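Local coordinates for acyl-CoA dehydrogenase FadE3 (Mycobacterium smegmatis, PDB 4IV6), which belongs to the acyl-CoA dehydrogenase family of flavoproteins and binds dihydroflavine-adenine dinucleotide, at residues G81-A86 with L204-V209. Sequence-based numbering, arbitrary orientation.
Sequences GWMSLA and LGYKGV
The phenol of Y206 meets S84 across the contact at its edge, where S84 CB lies in the ring plane, whereas the indole of W82, on the serine's own segment, has the same CB 3.6 Å above one face, offset toward the rim. Here the start of helix 83-102, in the N-terminal helical domain of the acyl-CoA dehydrogenase fold, packs against the loop joining strands 195-200 and 211-216 of the middle beta-domain. It is a worked example of how a buried hydroxyl can join a helix to an irregular loop. S84 OG donates to the backbone carbonyl of K207, 2.6 Å from its O, reaching a lone pair within the carbonyl plane at a C=O...donor angle of 139°. Placing OG anti to the carbonyl carbon of S84 (chi1 -63°) directs the hydroxyl into the loop. The same K207 O is approached obliquely by the indole, with W82 CZ2 3.4 Å away, a contact without a hydrogen bond. The K207 side chain itself leads away from the helix, its NZ hydrogen-bonded to the backbone oxygens of E34 and H35. G208 follows with a positive phi, a backbone conformation that suits glycine, and W82 CZ2 comes 4.3 Å from its CA, where there is no side chain. Y206 belongs to the pocket of the bound dihydroflavine-adenine dinucleotide, which it touches, while Y346 of a second subunit packs on both M83 and Y206. In the conformer described, one of two modelled, the M83 chain crosses the tyrosine side chain at about a right angle and brings its CE within 3.8 Å of Y206 CB. Just ahead of strand 211-216, V209 CG2 rests 3.3 Å from the backbone O of S84.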
ATOM      1  N   GLY B  81      15.352 -17.343 -14.765  1.00 16.21           N
ATOM      2  CA  GLY B  81      16.484 -18.144 -14.276  1.00 16.27           C
ATOM      3  C   GLY B  81      17.508 -17.336 -13.482  1.00 15.97           C
ATOM      4  O   GLY B  81      17.953 -17.739 -12.414  1.00 15.97           O
ATOM      5  N   TRP B  82      17.884 -16.188 -14.009  1.00 15.61           N
ATOM      6  CA  TRP B  82      18.886 -15.334 -13.375  1.00 15.54           C
ATOM      7  C   TRP B  82      18.839 -13.967 -14.034  1.00 15.00           C
ATOM      8  O   TRP B  82      19.150 -13.847 -15.222  1.00 15.02           O
ATOM      9  CB  TRP B  82      20.284 -15.940 -13.500  1.00 16.00           C
ATOM     10  CG  TRP B  82      21.374 -15.294 -12.713  1.00 16.52           C
ATOM     11  CD1 TRP B  82      21.258 -14.336 -11.737  1.00 16.68           C
ATOM     12  CD2 TRP B  82      22.767 -15.610 -12.797  1.00 17.15           C
ATOM     13  NE1 TRP B  82      22.500 -14.053 -11.211  1.00 17.46           N
ATOM     14  CE2 TRP B  82      23.442 -14.805 -11.857  1.00 17.38           C
ATOM     15  CE3 TRP B  82      23.511 -16.501 -13.580  1.00 17.56           C
ATOM     16  CZ2 TRP B  82      24.823 -14.857 -11.683  1.00 17.93           C
ATOM     17  CZ3 TRP B  82      24.887 -16.545 -13.397  1.00 18.14           C
ATOM     18  CH2 TRP B  82      25.519 -15.727 -12.456  1.00 17.97           C
ATOM     19  N   MET B  83      18.424 -12.953 -13.258  1.00 14.76           N
ATOM     20  CA  MET B  83      18.230 -11.601 -13.776  0.50 14.41           C
ATOM     21  C   MET B  83      19.465 -11.148 -14.554  1.00 14.16           C
ATOM     22  O   MET B  83      19.358 -10.520 -15.613  1.00 13.38           O
ATOM     23  CB  MET B  83      17.951 -10.628 -12.621  0.50 14.58           C
ATOM     24  CG  MET B  83      17.592  -9.210 -13.067  0.50 14.45           C
ATOM     25  SD  MET B  83      17.381  -8.055 -11.686  0.50 14.70           S
ATOM     26  CE  MET B  83      19.084  -7.794 -11.198  0.50 14.90           C
ATOM     27  N   SER B  84      20.636 -11.470 -14.005  1.00 14.36           N
ATOM     28  CA  SER B  84      21.907 -11.054 -14.598  1.00 14.66           C
ATOM     29  C   SER B  84      22.077 -11.493 -16.073  1.00 14.62           C
ATOM     30  O   SER B  84      22.748 -10.810 -16.850  1.00 14.34           O
ATOM     31  CB  SER B  84      23.082 -11.592 -13.754  1.00 14.95           C
ATOM     32  OG  SER B  84      23.082 -11.042 -12.430  1.00 15.07           O
ATOM     33  N   LEU B  85      21.529 -12.640 -16.452  1.00 14.91           N
ATOM     34  CA  LEU B  85      21.667 -13.103 -17.830  1.00 15.22           C
ATOM     35  C   LEU B  85      20.838 -12.254 -18.802  1.00 15.09           C
ATOM     36  O   LEU B  85      21.267 -12.002 -19.949  1.00 15.23           O
ATOM     37  CB  LEU B  85      21.322 -14.603 -17.958  1.00 16.07           C
ATOM     38  CG  LEU B  85      22.185 -15.543 -17.101  1.00 16.48           C
ATOM     39  CD1 LEU B  85      21.731 -16.981 -17.341  1.00 17.04           C
ATOM     40  CD2 LEU B  85      23.686 -15.431 -17.403  1.00 17.20           C
ATOM     41  N   ALA B  86      19.684 -11.766 -18.359  1.00 14.95           N
ATOM     42  CA  ALA B  86      18.932 -10.802 -19.168  1.00 14.84           C
ATOM     43  C   ALA B  86      19.694  -9.487 -19.234  1.00 14.76           C
ATOM     44  O   ALA B  86      19.783  -8.850 -20.281  1.00 14.60           O
ATOM     45  CB  ALA B  86      17.544 -10.605 -18.585  1.00 14.98           C
ATOM     46  N   LEU B 204      24.475  -5.150  -4.535  1.00 15.08           N
ATOM     47  CA  LEU B 204      23.562  -5.965  -3.729  1.00 15.11           C
ATOM     48  C   LEU B 204      23.119  -7.243  -4.458  1.00 15.11           C
ATOM     49  O   LEU B 204      23.000  -8.309  -3.849  1.00 15.54           O
ATOM     50  CB  LEU B 204      22.330  -5.130  -3.381  1.00 14.45           C
ATOM     51  CG  LEU B 204      21.145  -5.836  -2.771  1.00 14.66           C
ATOM     52  CD1 LEU B 204      21.504  -6.462  -1.437  1.00 15.31           C
ATOM     53  CD2 LEU B 204      20.020  -4.833  -2.611  1.00 14.63           C
ATOM     54  N   GLY B 205      22.843  -7.098  -5.751  1.00 14.89           N
ATOM     55  CA  GLY B 205      22.419  -8.208  -6.630  1.00 15.46           C
ATOM     56  C   GLY B 205      22.951  -7.938  -8.037  1.00 15.78           C
ATOM     57  O   GLY B 205      23.950  -7.225  -8.202  1.00 14.60           O
ATOM     58  N   TYR B 206      22.319  -8.545  -9.042  1.00 16.45           N
ATOM     59  CA  TYR B 206      22.779  -8.402 -10.418  1.00 17.15           C
ATOM     60  C   TYR B 206      24.216  -8.905 -10.495  1.00 17.63           C
ATOM     61  O   TYR B 206      25.034  -8.320 -11.170  1.00 17.30           O
ATOM     62  CB  TYR B 206      22.715  -6.921 -10.843  1.00 17.24           C
ATOM     63  CG  TYR B 206      22.738  -6.625 -12.344  1.00 17.96           C
ATOM     64  CD1 TYR B 206      22.867  -7.637 -13.312  1.00 20.63           C
ATOM     65  CD2 TYR B 206      22.646  -5.331 -12.793  1.00 18.20           C
ATOM     66  CE1 TYR B 206      22.916  -7.324 -14.677  1.00 21.55           C
ATOM     67  CE2 TYR B 206      22.673  -5.010 -14.137  1.00 18.57           C
ATOM     68  CZ  TYR B 206      22.792  -5.999 -15.074  1.00 20.86           C
ATOM     69  OH  TYR B 206      22.805  -5.652 -16.412  1.00 23.82           O
ATOM     70  N   LYS B 207      24.512  -9.983  -9.791  1.00 18.53           N
ATOM     71  CA  LYS B 207      25.887 -10.463  -9.697  1.00 20.67           C
ATOM     72  C   LYS B 207      26.317 -11.252 -10.950  1.00 21.83           C
ATOM     73  O   LYS B 207      25.501 -11.575 -11.796  1.00 21.31           O
ATOM     74  CB  LYS B 207      26.065 -11.249  -8.392  1.00 21.42           C
ATOM     75  CG  LYS B 207      26.164 -10.265  -7.212  1.00 21.84           C
ATOM     76  CD  LYS B 207      26.214 -10.870  -5.829  1.00 23.08           C
ATOM     77  CE  LYS B 207      27.602 -11.355  -5.498  1.00 24.50           C
ATOM     78  NZ  LYS B 207      27.578 -12.305  -4.337  1.00 26.18           N
ATOM     79  N   GLY B 208      27.601 -11.519 -11.081  1.00 23.39           N
ATOM     80  CA  GLY B 208      28.110 -12.199 -12.295  1.00 26.22           C
ATOM     81  C   GLY B 208      28.443 -11.236 -13.430  1.00 26.87           C
ATOM     82  O   GLY B 208      29.549 -11.295 -13.988  1.00 30.07           O
ATOM     83  N   VAL B 209      27.487 -10.367 -13.763  1.00 26.15           N
ATOM     84  CA  VAL B 209      27.683  -9.225 -14.687  1.00 25.38           C
ATOM     85  C   VAL B 209      28.365  -8.040 -14.009  1.00 22.76           C
ATOM     86  O   VAL B 209      27.921  -7.581 -12.957  1.00 21.56           O
ATOM     87  CB  VAL B 209      26.322  -8.735 -15.238  1.00 25.88           C
ATOM     88  CG1 VAL B 209      26.425  -7.362 -15.914  1.00 25.37           C
ATOM     89  CG2 VAL B 209      25.784  -9.769 -16.214  1.00 28.00           C
TER